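Caspase-3 (PDB 6WI4) probably acts as a cysteine protease of the caspase family that cleaves target proteins during programmed cell death in a reef-building coral. Local coordinates at residues Arg48-Asp53 and Tyr227-Asn232; Met6-Arg11 and Pro79-Ile84; Asp41-Leu46 and Gln171-Val176; Met184-Met189 and Ser220-Glu225. All coordinates share one frame; numbering follows the deposited sequence.

Contact 1. Residues Arg48-Asp53 and Tyr227-Asn232; sequences RALKFD and YFFPEN
A single water bridges the two backbones: it donates to Leu-50 O and to Phe-228 O, each 2.8 Å from the water oxygen. Phe-228 O is held a second time, by Arg-11 NH1, so this carbonyl serves two donors while the side chains beside it pack as an apolar cluster. Leu-50 sets one methyl over the Phe-228 ring, a CH-pi contact in which CD1 lies 4.0 Å from the ring centroid and only 12° off the normal. Leu-50 CD2, the other methyl, leans on Phe-229 CE2 at 4.0 Å. Phe-52 reaches the rim of the Phe-228 ring, CE1 to CE1 at 4.1 Å, with the two side chains crossing at about a right angle. A leucine in place of Phe-228 would probably leave Leu-50 CD1 without its aromatic face and open a gap beside Phe-52. Two of the atoms at the Phe-229 ring meet its edge: Ala-49 O lies in its plane, 3.7 Å from CZ, and Lys-51 CD sits 3.8 Å from CE1. Lys-51, just past the helix, has the positive phi (80°) of the Schellman motif that closes it, turning the chain toward strand 53-58. The C-terminal tail thus packs against the end of helix 36-49, with Phe-228 reaching onward to Met-124 of strand 123-128 and to Ile-186 and Met-189 of helix 186-197.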
loop_
_atom_site.group_PDB
_atom_site.type_symbol
_atom_site.label_atom_id
_atom_site.label_comp_id
_atom_site.label_asym_id
_atom_site.label_seq_id
_atom_site.Cartn_x
_atom_site.Cartn_y
_atom_site.Cartn_z
ATOM N N ARG A 48 -2.358 -11.126 7.706
ATOM C CA ARG A 48 -2.939 -12.228 8.477
ATOM C C ARG A 48 -2.668 -12.063 9.968
ATOM O O ARG A 48 -3.556 -12.298 10.798
ATOM C CB ARG A 48 -2.388 -13.570 7.980
ATOM C CG ARG A 48 -2.946 -13.980 6.631
ATOM C CD ARG A 48 -2.616 -15.433 6.259
ATOM N NE ARG A 48 -1.176 -15.699 6.218
ATOM C CZ ARG A 48 -0.442 -15.691 5.108
ATOM N NH1 ARG A 48 -1.015 -15.427 3.939
ATOM N NH2 ARG A 48 0.863 -15.945 5.166
ATOM N N ALA A 49 -1.438 -11.677 10.325
ATOM C CA ALA A 49 -1.091 -11.487 11.729
ATOM C C ALA A 49 -1.856 -10.332 12.360
ATOM O O ALA A 49 -2.077 -10.331 13.578
ATOM C CB ALA A 49 0.408 -11.267 11.865
ATOM N N LEU A 50 -2.260 -9.338 11.563
ATOM C CA LEU A 50 -3.100 -8.259 12.063
ATOM C C LEU A 50 -4.579 -8.640 12.100
ATOM O O LEU A 50 -5.421 -7.787 12.404
ATOM C CB LEU A 50 -2.900 -7.005 11.203
ATOM C CG LEU A 50 -1.481 -6.451 11.134
ATOM C CD1 LEU A 50 -1.435 -5.280 10.155
ATOM C CD2 LEU A 50 -1.017 -6.013 12.508
ATOM N N LYS A 51 -4.900 -9.894 11.752
ATOM C CA LYS A 51 -6.217 -10.512 11.890
ATOM C C LYS A 51 -7.158 -10.101 10.762
ATOM O O LYS A 51 -8.370 -10.023 10.957
ATOM C CB LYS A 51 -6.826 -10.210 13.273
ATOM C CG LYS A 51 -5.962 -10.729 14.432
ATOM C CD LYS A 51 -6.545 -10.383 15.795
ATOM C CE LYS A 51 -7.837 -11.140 16.059
ATOM N NZ LYS A 51 -7.648 -12.616 16.075
ATOM N N PHE A 52 -6.618 -9.915 9.561
ATOM C CA PHE A 52 -7.427 -9.669 8.379
ATOM C C PHE A 52 -7.574 -10.941 7.546
ATOM O O PHE A 52 -6.749 -11.859 7.605
ATOM C CB PHE A 52 -6.817 -8.542 7.532
ATOM C CG PHE A 52 -7.030 -7.166 8.118
ATOM C CD1 PHE A 52 -6.309 -6.761 9.230
ATOM C CD2 PHE A 52 -7.957 -6.283 7.566
ATOM C CE1 PHE A 52 -6.505 -5.495 9.791
ATOM C CE2 PHE A 52 -8.162 -5.020 8.126
ATOM C CZ PHE A 52 -7.438 -4.633 9.240
ATOM N N ASP A 53 -8.653 -10.967 6.769
ATOM C CA ASP A 53 -8.941 -12.006 5.778
ATOM C C ASP A 53 -8.272 -11.578 4.477
ATOM O O ASP A 53 -8.738 -10.649 3.814
ATOM C CB ASP A 53 -10.460 -12.145 5.651
ATOM C CG ASP A 53 -10.912 -13.074 4.525
ATOM O OD1 ASP A 53 -10.088 -13.666 3.800
ATOM O OD2 ASP A 53 -12.146 -13.215 4.385
ATOM N N TYR A 227 -4.953 1.902 16.251
ATOM C CA TYR A 227 -4.206 0.829 16.889
ATOM C C TYR A 227 -4.765 -0.504 16.414
ATOM O O TYR A 227 -5.978 -0.725 16.478
ATOM C CB TYR A 227 -4.320 0.906 18.410
ATOM C CG TYR A 227 -3.617 2.068 19.069
ATOM C CD1 TYR A 227 -2.270 1.987 19.402
ATOM C CD2 TYR A 227 -4.307 3.220 19.396
ATOM C CE1 TYR A 227 -1.627 3.037 20.029
ATOM C CE2 TYR A 227 -3.671 4.275 20.025
ATOM C CZ TYR A 227 -2.333 4.175 20.335
ATOM O OH TYR A 227 -1.687 5.222 20.956
ATOM N N PHE A 228 -3.883 -1.387 15.943
ATOM C CA PHE A 228 -4.341 -2.702 15.508
ATOM C C PHE A 228 -4.736 -3.593 16.682
ATOM O O PHE A 228 -5.529 -4.521 16.493
ATOM C CB PHE A 228 -3.265 -3.369 14.639
ATOM C CG PHE A 228 -3.159 -2.764 13.269
ATOM C CD1 PHE A 228 -4.103 -3.043 12.304
ATOM C CD2 PHE A 228 -2.139 -1.880 12.968
ATOM C CE1 PHE A 228 -4.025 -2.474 11.045
ATOM C CE2 PHE A 228 -2.053 -1.302 11.712
ATOM C CZ PHE A 228 -2.987 -1.593 10.752
ATOM N N PHE A 229 -4.244 -3.310 17.886
ATOM C CA PHE A 229 -4.572 -4.090 19.082
ATOM C C PHE A 229 -4.802 -3.122 20.229
ATOM O O PHE A 229 -3.979 -3.000 21.142
ATOM C CB PHE A 229 -3.464 -5.094 19.390
ATOM C CG PHE A 229 -3.242 -6.074 18.275
ATOM C CD1 PHE A 229 -4.038 -7.203 18.167
ATOM C CD2 PHE A 229 -2.271 -5.844 17.312
ATOM C CE1 PHE A 229 -3.855 -8.106 17.128
ATOM C CE2 PHE A 229 -2.083 -6.747 16.257
ATOM C CZ PHE A 229 -2.877 -7.875 16.170
ATOM N N PRO A 230 -5.922 -2.404 20.206
ATOM C CA PRO A 230 -6.129 -1.336 21.194
ATOM C C PRO A 230 -6.230 -1.849 22.613
ATOM O O PRO A 230 -6.073 -1.059 23.551
ATOM C CB PRO A 230 -7.432 -0.665 20.734
ATOM C CG PRO A 230 -8.094 -1.641 19.837
ATOM C CD PRO A 230 -7.038 -2.510 19.244
ATOM N N GLU A 231 -6.446 -3.152 22.803
ATOM C CA GLU A 231 -6.498 -3.711 24.148
ATOM C C GLU A 231 -5.175 -3.567 24.888
ATOM O O GLU A 231 -5.157 -3.645 26.121
ATOM C CB GLU A 231 -6.907 -5.184 24.080
ATOM C CG GLU A 231 -5.908 -6.070 23.350
ATOM C CD GLU A 231 -6.270 -6.292 21.893
ATOM O OE1 GLU A 231 -6.021 -7.412 21.391
ATOM O OE2 GLU A 231 -6.798 -5.349 21.253
ATOM N N ASN A 232 -4.073 -3.342 24.171
ATOM C CA ASN A 232 -2.759 -3.211 24.780
ATOM C C ASN A 232 -2.438 -1.787 25.206
ATOM O O ASN A 232 -1.416 -1.569 25.863
ATOM C CB ASN A 232 -1.681 -3.701 23.811
ATOM C CG ASN A 232 -1.785 -5.186 23.534
ATOM O OD1 ASN A 232 -2.065 -5.971 24.435
ATOM N ND2 ASN A 232 -1.566 -5.577 22.283
HETATM O O HOH W 1 -5.968 -5.505 13.941
#

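Contact 2. Residues Met6-Arg11 and Pro79-Ile84; sequences MNKSTR and PYDAFI
Asp-81 OD2 is gripped by two successive backbone amides, Asn-7 N at 2.8 Å and Lys-8 N at 2.9 Å, which approach from opposite faces of the carboxylate plane. The first meets the oxygen on its anti side, 33° out of plane; the second comes in nearly in line with the C-O bond. With CG turned away from its own carbonyl carbon (chi1 -70°), Asp-81 sends the carboxylate into this bend of the N-terminal loop. A leucine here would probably leave both amides without their acceptor and free the loop to shift. Close by, Arg-11 O takes a bond from Asp-81 N at 2.8 Å and a weak one from Ala-82 N. These bonds tie the lead-in to strand 13-18 to that of strand 83-88, its parallel neighbour in the central sheet of the caspase fold. On the same packed side Met-6 SD rests 3.8 Å from Ala-82 CB, and Arg-11 NH2 reaches back to Lys-8 O at 2.7 Å, bracing the loop from within. Toward Pro-79 the contact is looser and wetter. Lys-8 NZ makes only a weak bond to Pro-79 O, 3.3 Å away, and binds a water that probably also reaches Tyr-80 O; another water joins Thr-10 O to Pro-79 O. Thr-10 CG2 lies alongside the Tyr-80 ring, 3.9 Å from CE1, while Thr-10 O stands at that ring's edge.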
loop_
_atom_site.group_PDB
_atom_site.type_symbol
_atom_site.label_atom_id
_atom_site.label_comp_id
_atom_site.label_asym_id
_atom_site.label_seq_id
_atom_site.Cartn_x
_atom_site.Cartn_y
_atom_site.Cartn_z
ATOM N N MET A 6 -11.384 -1.661 17.041
ATOM C CA MET A 6 -10.673 -2.748 16.372
ATOM C C MET A 6 -10.734 -3.952 17.315
ATOM O O MET A 6 -9.804 -4.225 18.076
ATOM C CB MET A 6 -9.227 -2.385 16.037
ATOM C CG MET A 6 -9.065 -1.300 14.978
ATOM S SD MET A 6 -9.450 -1.875 13.316
ATOM C CE MET A 6 -7.929 -2.712 12.911
ATOM N N ASN A 7 -11.860 -4.667 17.274
ATOM C CA ASN A 7 -12.025 -5.807 18.167
ATOM C C ASN A 7 -12.654 -7.050 17.544
ATOM O O ASN A 7 -12.800 -8.050 18.254
ATOM C CB ASN A 7 -12.844 -5.398 19.410
ATOM C CG ASN A 7 -14.234 -4.888 19.071
ATOM O OD1 ASN A 7 -14.834 -5.269 18.073
ATOM N ND2 ASN A 7 -14.764 -4.032 19.930
ATOM N N LYS A 8 -13.018 -7.041 16.266
ATOM C CA LYS A 8 -13.615 -8.233 15.674
ATOM C C LYS A 8 -12.554 -9.308 15.449
ATOM O O LYS A 8 -11.393 -9.009 15.160
ATOM C CB LYS A 8 -14.311 -7.887 14.356
ATOM C CG LYS A 8 -15.517 -6.958 14.482
ATOM C CD LYS A 8 -16.515 -7.471 15.510
ATOM C CE LYS A 8 -17.818 -6.677 15.475
ATOM N NZ LYS A 8 -18.659 -7.006 14.289
ATOM N N SER A 9 -12.967 -10.578 15.582
ATOM C CA SER A 9 -12.032 -11.692 15.423
ATOM C C SER A 9 -11.377 -11.673 14.048
ATOM O O SER A 9 -10.180 -11.962 13.913
ATOM C CB SER A 9 -12.759 -13.021 15.633
ATOM O OG SER A 9 -13.472 -13.026 16.856
ATOM N N THR A 10 -12.160 -11.385 13.021
ATOM C CA THR A 10 -11.661 -11.024 11.700
ATOM C C THR A 10 -11.898 -9.527 11.536
ATOM O O THR A 10 -13.048 -9.081 11.491
ATOM C CB THR A 10 -12.367 -11.822 10.612
ATOM O OG1 THR A 10 -12.064 -13.212 10.776
ATOM C CG2 THR A 10 -11.909 -11.358 9.238
ATOM N N ARG A 11 -10.808 -8.751 11.456
ATOM C CA ARG A 11 -10.934 -7.293 11.456
ATOM C C ARG A 11 -11.550 -6.766 10.171
ATOM O O ARG A 11 -12.194 -5.712 10.175
ATOM C CB ARG A 11 -9.564 -6.648 11.651
ATOM C CG ARG A 11 -8.867 -6.988 12.944
ATOM C CD ARG A 11 -9.441 -6.200 14.127
ATOM N NE ARG A 11 -8.439 -6.131 15.183
ATOM C CZ ARG A 11 -8.442 -6.877 16.282
ATOM N NH1 ARG A 11 -7.466 -6.748 17.170
ATOM N NH2 ARG A 11 -9.429 -7.734 16.509
ATOM N N PRO A 79 -19.842 -6.776 9.507
ATOM C CA PRO A 79 -19.125 -7.603 10.492
ATOM C C PRO A 79 -17.676 -7.198 10.712
ATOM O O PRO A 79 -17.007 -7.808 11.551
ATOM C CB PRO A 79 -19.216 -9.020 9.903
ATOM C CG PRO A 79 -19.457 -8.825 8.472
ATOM C CD PRO A 79 -20.236 -7.564 8.325
ATOM N N TYR A 80 -17.184 -6.174 10.020
ATOM C CA TYR A 80 -15.775 -5.816 10.049
ATOM C C TYR A 80 -15.574 -4.451 10.690
ATOM O O TYR A 80 -16.487 -3.626 10.751
ATOM C CB TYR A 80 -15.186 -5.792 8.636
ATOM C CG TYR A 80 -15.293 -7.107 7.902
ATOM C CD1 TYR A 80 -14.913 -8.292 8.506
ATOM C CD2 TYR A 80 -15.776 -7.152 6.604
ATOM C CE1 TYR A 80 -15.009 -9.506 7.823
ATOM C CE2 TYR A 80 -15.883 -8.356 5.918
ATOM C CZ TYR A 80 -15.499 -9.516 6.534
ATOM O OH TYR A 80 -15.604 -10.706 5.835
ATOM N N ASP A 81 -14.336 -4.214 11.121
ATOM C CA ASP A 81 -13.933 -2.943 11.707
ATOM C C ASP A 81 -13.109 -2.071 10.771
ATOM O O ASP A 81 -12.957 -0.874 11.045
ATOM C CB ASP A 81 -13.098 -3.178 12.973
ATOM C CG ASP A 81 -13.918 -3.719 14.136
ATOM O OD1 ASP A 81 -15.119 -3.388 14.232
ATOM O OD2 ASP A 81 -13.339 -4.474 14.939
ATOM N N ALA A 82 -12.563 -2.631 9.696
ATOM C CA ALA A 82 -11.565 -1.923 8.900
ATOM C C ALA A 82 -11.462 -2.594 7.538
ATOM O O ALA A 82 -11.989 -3.687 7.330
ATOM C CB ALA A 82 -10.208 -1.911 9.609
ATOM N N PHE A 83 -10.754 -1.937 6.614
ATOM C CA PHE A 83 -10.513 -2.478 5.276
ATOM C C PHE A 83 -9.106 -2.107 4.844
ATOM O O PHE A 83 -8.666 -0.982 5.087
ATOM C CB PHE A 83 -11.528 -1.941 4.256
ATOM C CG PHE A 83 -11.244 -2.352 2.831
ATOM C CD1 PHE A 83 -11.424 -3.668 2.430
ATOM C CD2 PHE A 83 -10.816 -1.422 1.896
ATOM C CE1 PHE A 83 -11.160 -4.049 1.118
ATOM C CE2 PHE A 83 -10.549 -1.795 0.586
ATOM C CZ PHE A 83 -10.725 -3.117 0.199
ATOM N N ILE A 84 -8.413 -3.043 4.190
ATOM C CA ILE A 84 -7.063 -2.818 3.674
ATOM C C ILE A 84 -7.043 -3.124 2.185
ATOM O O ILE A 84 -7.543 -4.172 1.761
ATOM C CB ILE A 84 -6.028 -3.690 4.405
ATOM C CG1 ILE A 84 -5.829 -3.180 5.829
ATOM C CG2 ILE A 84 -4.703 -3.748 3.619
ATOM C CD1 ILE A 84 -4.896 -4.056 6.660
HETATM O O HOH W 2 -16.472 -4.064 16.211
HETATM O O HOH W 3 -18.028 -4.174 13.229
HETATM O O HOH W 4 -15.583 -10.099 11.573
#

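Contact 3. Residues Asp41-Leu46 and Gln171-Val176; sequences DALAKL and QSLTKV
Leu-46 CD2 and Leu-173 CD2 meet at 3.6 Å, methyl against methyl, with the two side chains crossing at about a right angle. One turn earlier on the first helix, Ala-42 CB touches Thr-174 CG2 at 3.8 Å, and the same threonine methyl lies 4.2 Å from Leu-46 CD2, so it reaches both turns. Leu-43 CD2 adds a lighter touch on Leu-173 CD2 at 4.3 Å. The threonine is placed by its first torsion (chi1 61°): CG2 stands opposite its own carbonyl carbon and faces helix 36-49, while OG1 turns back to its own helix, where Ile-170 O and Gln-171 O are nearby acceptors. Behind these groups the axes of segments 41-46 and 171-176 run roughly parallel, 24° apart, and approach to 9.9 Å. Further out, Leu-43 also packs on Ile-16 of strand 13-18 and on Ile-170, and Leu-46 on Phe-177, while Val-176 and Ser-172 contact helix 186-197. The two helices are thus joined side by side over the central sheet of the caspase fold. Since the side chains meet through methyl groups, the contact probably depends on shape and exclusion of water, with the threonine hydroxyl kept on its own helix.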
loop_
_atom_site.group_PDB
_atom_site.type_symbol
_atom_site.label_atom_id
_atom_site.label_comp_id
_atom_site.label_asym_id
_atom_site.label_seq_id
_atom_site.Cartn_x
_atom_site.Cartn_y
_atom_site.Cartn_z
ATOM N N ASP A 41 4.431 -11.881 -0.352
ATOM C CA ASP A 41 4.393 -12.860 0.724
ATOM C C ASP A 41 4.542 -12.190 2.084
ATOM O O ASP A 41 3.892 -12.602 3.055
ATOM C CB ASP A 41 5.481 -13.915 0.514
ATOM C CG ASP A 41 5.228 -14.796 -0.697
ATOM O OD1 ASP A 41 4.117 -14.752 -1.269
ATOM O OD2 ASP A 41 6.155 -15.553 -1.059
ATOM N N ALA A 42 5.382 -11.148 2.177
ATOM C CA ALA A 42 5.544 -10.452 3.447
ATOM C C ALA A 42 4.261 -9.731 3.854
ATOM O O ALA A 42 3.876 -9.756 5.027
ATOM C CB ALA A 42 6.710 -9.465 3.357
ATOM N N LEU A 43 3.592 -9.071 2.907
ATOM C CA LEU A 43 2.345 -8.385 3.247
ATOM C C LEU A 43 1.265 -9.371 3.641
ATOM O O LEU A 43 0.462 -9.089 4.538
ATOM C CB LEU A 43 1.852 -7.550 2.069
ATOM C CG LEU A 43 2.540 -6.217 1.847
ATOM C CD1 LEU A 43 1.847 -5.513 0.691
ATOM C CD2 LEU A 43 2.501 -5.348 3.107
ATOM N N ALA A 44 1.195 -10.512 2.949
ATOM C CA ALA A 44 0.176 -11.499 3.283
ATOM C C ALA A 44 0.377 -12.014 4.702
ATOM O O ALA A 44 -0.584 -12.125 5.473
ATOM C CB ALA A 44 0.204 -12.640 2.269
ATOM N N LYS A 45 1.628 -12.293 5.070
ATOM C CA LYS A 45 1.942 -12.745 6.419
ATOM C C LYS A 45 1.586 -11.675 7.447
ATOM O O LYS A 45 0.960 -11.966 8.478
ATOM C CB LYS A 45 3.427 -13.113 6.486
ATOM C CG LYS A 45 3.905 -13.592 7.840
ATOM C CD LYS A 45 5.389 -13.971 7.812
ATOM C CE LYS A 45 5.886 -14.263 9.227
ATOM N NZ LYS A 45 7.323 -14.639 9.233
ATOM N N LEU A 46 1.919 -10.416 7.150
ATOM C CA LEU A 46 1.634 -9.324 8.071
ATOM C C LEU A 46 0.133 -9.107 8.240
ATOM O O LEU A 46 -0.367 -9.004 9.363
ATOM C CB LEU A 46 2.301 -8.043 7.570
ATOM C CG LEU A 46 1.905 -6.789 8.340
ATOM C CD1 LEU A 46 2.343 -6.883 9.803
ATOM C CD2 LEU A 46 2.473 -5.539 7.677
ATOM N N GLN A 171 9.650 -3.893 2.706
ATOM C CA GLN A 171 10.601 -4.457 3.670
ATOM C C GLN A 171 10.540 -3.699 4.992
ATOM O O GLN A 171 10.524 -4.297 6.077
ATOM C CB GLN A 171 12.044 -4.384 3.134
ATOM C CG GLN A 171 12.503 -5.430 2.122
ATOM C CD GLN A 171 14.016 -5.346 1.851
ATOM O OE1 GLN A 171 14.827 -5.839 2.646
ATOM N NE2 GLN A 171 14.398 -4.711 0.733
ATOM N N SER A 172 10.550 -2.369 4.909
ATOM C CA SER A 172 10.569 -1.543 6.108
ATOM C C SER A 172 9.227 -1.586 6.820
ATOM O O SER A 172 9.171 -1.616 8.056
ATOM C CB SER A 172 10.926 -0.098 5.748
ATOM O OG SER A 172 12.230 -0.023 5.186
ATOM N N LEU A 173 8.135 -1.581 6.057
ATOM C CA LEU A 173 6.811 -1.626 6.661
ATOM C C LEU A 173 6.617 -2.915 7.450
ATOM O O LEU A 173 6.138 -2.889 8.589
ATOM C CB LEU A 173 5.738 -1.468 5.583
ATOM C CG LEU A 173 4.332 -1.188 6.103
ATOM C CD1 LEU A 173 3.653 -0.121 5.273
ATOM C CD2 LEU A 173 3.537 -2.473 6.130
ATOM N N THR A 174 6.995 -4.057 6.869
ATOM C CA THR A 174 6.783 -5.300 7.607
ATOM C C THR A 174 7.679 -5.363 8.844
ATOM O O THR A 174 7.232 -5.808 9.907
ATOM C CB THR A 174 6.976 -6.507 6.682
ATOM O OG1 THR A 174 8.302 -6.520 6.159
ATOM C CG2 THR A 174 5.999 -6.435 5.528
ATOM N N LYS A 175 8.915 -4.862 8.753
ATOM C CA LYS A 175 9.799 -4.839 9.917
ATOM C C LYS A 175 9.234 -3.955 11.021
ATOM O O LYS A 175 9.131 -4.376 12.180
ATOM C CB LYS A 175 11.190 -4.361 9.511
ATOM C CG LYS A 175 12.192 -4.311 10.648
ATOM C CD LYS A 175 13.618 -4.253 10.104
ATOM N N VAL A 176 8.842 -2.724 10.681
ATOM C CA VAL A 176 8.333 -1.815 11.704
ATOM C C VAL A 176 7.025 -2.327 12.291
ATOM O O VAL A 176 6.816 -2.270 13.510
ATOM C CB VAL A 176 8.160 -0.394 11.137
ATOM C CG1 VAL A 176 7.406 0.485 12.137
ATOM C CG2 VAL A 176 9.507 0.233 10.807
#

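Contact 4. Residues Met184-Met189 and Ser220-Glu225; sequences MDILRM and SMLRKE
This is a mainly apolar contact between the N-terminal turn of helix 186-197 and the loop that leaves strand 217-220, the outermost strand on its side of the central caspase sheet within this chain. Ile-186 CG2 meets Leu-222 CD1 at 3.9 Å, the two side chains crossing at about a right angle, and Leu-187 CD2 approaches the same leucine methyl at 4.2 Å. Both methyls of Leu-187 also touch Ser-220, with CD1 3.9 Å from OG and CD2 4.0 Å from CB. That hydroxyl accepts from Leu-222 N at 3.1 Å, an ST turn that fixes the bend presenting Leu-222 to the helix. At the other end, the carbon skeletons of Asp-185 and Glu-225 touch, CG to CG at 4.0 Å, with the carboxylate planes 67° apart. Asp-185 is the N-cap: a chi1 of 71° swings its carboxylate over the first turn, where OD1 accepts from Arg-188 N at 3.2 Å and weakly from Leu-187 N. Beyond the pair, Leu-222 packs on Tyr-4 and on Val-148 of strand 147-151, and Ile-186 on Phe-177. The side-chain hydrogen bonds described lie within each segment, while the segments meet mostly through carbon; the helix N terminus probably eases the negative charge of Asp-185 beside the like-charged Glu-225.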
loop_
_atom_site.group_PDB
_atom_site.type_symbol
_atom_site.label_atom_id
_atom_site.label_comp_id
_atom_site.label_asym_id
_atom_site.label_seq_id
_atom_site.Cartn_x
_atom_site.Cartn_y
_atom_site.Cartn_z
ATOM N N MET A 184 1.638 0.445 18.907
ATOM C CA MET A 184 1.898 1.730 18.266
ATOM C C MET A 184 0.876 2.007 17.168
ATOM O O MET A 184 0.577 1.129 16.354
ATOM C CB MET A 184 3.316 1.752 17.686
ATOM C CG MET A 184 3.758 3.103 17.179
ATOM S SD MET A 184 5.444 3.057 16.572
ATOM C CE MET A 184 6.321 2.876 18.120
ATOM N N ASP A 185 0.365 3.239 17.126
ATOM C CA ASP A 185 -0.675 3.575 16.163
ATOM C C ASP A 185 -0.069 3.710 14.769
ATOM O O ASP A 185 1.145 3.859 14.606
ATOM C CB ASP A 185 -1.401 4.860 16.568
ATOM C CG ASP A 185 -0.536 6.084 16.399
ATOM O OD1 ASP A 185 -0.538 6.667 15.296
ATOM O OD2 ASP A 185 0.156 6.462 17.368
ATOM N N ILE A 186 -0.928 3.639 13.745
ATOM C CA ILE A 186 -0.406 3.450 12.391
ATOM C C ILE A 186 0.397 4.660 11.918
ATOM O O ILE A 186 1.373 4.502 11.182
ATOM C CB ILE A 186 -1.533 3.104 11.404
ATOM C CG1 ILE A 186 -0.921 2.473 10.143
ATOM C CG2 ILE A 186 -2.379 4.327 11.064
ATOM C CD1 ILE A 186 -1.973 1.910 9.170
ATOM N N LEU A 187 0.005 5.881 12.299
ATOM C CA LEU A 187 0.762 7.034 11.812
ATOM C C LEU A 187 2.156 7.059 12.417
ATOM O O LEU A 187 3.137 7.358 11.729
ATOM C CB LEU A 187 0.020 8.339 12.100
ATOM C CG LEU A 187 -1.289 8.548 11.343
ATOM C CD1 LEU A 187 -1.762 9.968 11.561
ATOM C CD2 LEU A 187 -1.134 8.289 9.845
ATOM N N ARG A 188 2.274 6.717 13.699
ATOM C CA ARG A 188 3.600 6.616 14.297
ATOM C C ARG A 188 4.424 5.516 13.643
ATOM O O ARG A 188 5.630 5.682 13.426
ATOM C CB ARG A 188 3.472 6.369 15.795
ATOM C CG ARG A 188 3.002 7.591 16.534
ATOM C CD ARG A 188 3.576 7.653 17.925
ATOM N NE ARG A 188 3.152 8.884 18.578
ATOM C CZ ARG A 188 3.470 9.212 19.820
ATOM N NH1 ARG A 188 3.036 10.359 20.328
ATOM N NH2 ARG A 188 4.219 8.392 20.549
ATOM N N MET A 189 3.791 4.385 13.313
ATOM C CA MET A 189 4.532 3.319 12.655
ATOM C C MET A 189 4.985 3.754 11.270
ATOM O O MET A 189 6.125 3.491 10.876
ATOM C CB MET A 189 3.688 2.048 12.571
ATOM C CG MET A 189 3.465 1.401 13.924
ATOM S SD MET A 189 2.980 -0.339 13.825
ATOM C CE MET A 189 1.341 -0.166 13.123
ATOM N N SER A 220 -3.087 11.280 5.276
ATOM C CA SER A 220 -4.016 10.811 6.298
ATOM C C SER A 220 -5.265 11.677 6.337
ATOM O O SER A 220 -5.179 12.896 6.513
ATOM C CB SER A 220 -3.369 10.800 7.678
ATOM O OG SER A 220 -4.356 10.449 8.640
ATOM N N MET A 221 -6.420 11.039 6.166
ATOM C CA MET A 221 -7.709 11.614 6.521
ATOM C C MET A 221 -8.282 10.937 7.764
ATOM O O MET A 221 -9.496 10.977 7.992
ATOM C CB MET A 221 -8.687 11.506 5.346
ATOM C CG MET A 221 -8.364 12.453 4.184
ATOM S SD MET A 221 -6.870 11.960 3.287
ATOM C CE MET A 221 -7.189 12.677 1.673
ATOM N N LEU A 222 -7.424 10.341 8.589
ATOM C CA LEU A 222 -7.895 9.708 9.817
ATOM C C LEU A 222 -8.367 10.754 10.826
ATOM O O LEU A 222 -7.859 11.877 10.881
ATOM C CB LEU A 222 -6.790 8.852 10.427
ATOM C CG LEU A 222 -6.246 7.721 9.546
ATOM C CD1 LEU A 222 -5.152 6.991 10.310
ATOM C CD2 LEU A 222 -7.346 6.763 9.129
ATOM N N ARG A 223 -9.375 10.371 11.612
ATOM C CA ARG A 223 -9.937 11.208 12.670
ATOM C C ARG A 223 -9.638 10.682 14.063
ATOM O O ARG A 223 -9.973 11.354 15.053
ATOM C CB ARG A 223 -11.460 11.304 12.506
ATOM C CG ARG A 223 -11.936 11.915 11.219
ATOM C CD ARG A 223 -13.469 11.815 11.151
ATOM N NE ARG A 223 -13.893 10.422 11.208
ATOM C CZ ARG A 223 -14.642 9.872 12.161
ATOM N NH1 ARG A 223 -14.927 8.577 12.089
ATOM N NH2 ARG A 223 -15.107 10.587 13.180
ATOM N N LYS A 224 -9.068 9.484 14.165
ATOM C CA LYS A 224 -8.696 8.851 15.418
ATOM C C LYS A 224 -7.350 8.173 15.219
ATOM O O LYS A 224 -6.892 7.995 14.088
ATOM C CB LYS A 224 -9.751 7.824 15.858
ATOM C CG LYS A 224 -11.171 8.361 15.924
ATOM C CD LYS A 224 -12.163 7.257 16.279
ATOM C CE LYS A 224 -13.582 7.774 16.248
ATOM N NZ LYS A 224 -14.567 6.671 16.463
ATOM N N GLU A 225 -6.724 7.772 16.327
ATOM C CA GLU A 225 -5.566 6.890 16.242
ATOM C C GLU A 225 -6.016 5.494 15.827
ATOM O O GLU A 225 -7.067 5.004 16.259
ATOM C CB GLU A 225 -4.824 6.832 17.578
ATOM C CG GLU A 225 -3.781 7.922 17.746
ATOM C CD GLU A 225 -4.389 9.243 18.148
ATOM O OE1 GLU A 225 -4.857 9.346 19.301
ATOM O OE2 GLU A 225 -4.403 10.172 17.311
#

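From the N terminus, contact 2 closes the first loop, bringing residues 6-11 to 79-84 at the starts of neighbouring strands 13-18 and 83-88. Helix 36-49 departs from within that loop and opens contacts 3 and 1, both of which cross contact 2. Contact 3 carries this helix to helix 168-180; contact 1 binds its C-terminal end to the tail and crosses contact 3 in turn. Contact 4 falls wholly within the span of contact 1, linking helix 186-197 to the exit of strand 217-220. A backbone bond from Arg-11 to Lys-51 joins contacts 1 and 2, Tyr-227 packs against Asp-185 of contact 4, and Val-176, in the second helix of contact 3, packs on Met-189 in that of contact 4.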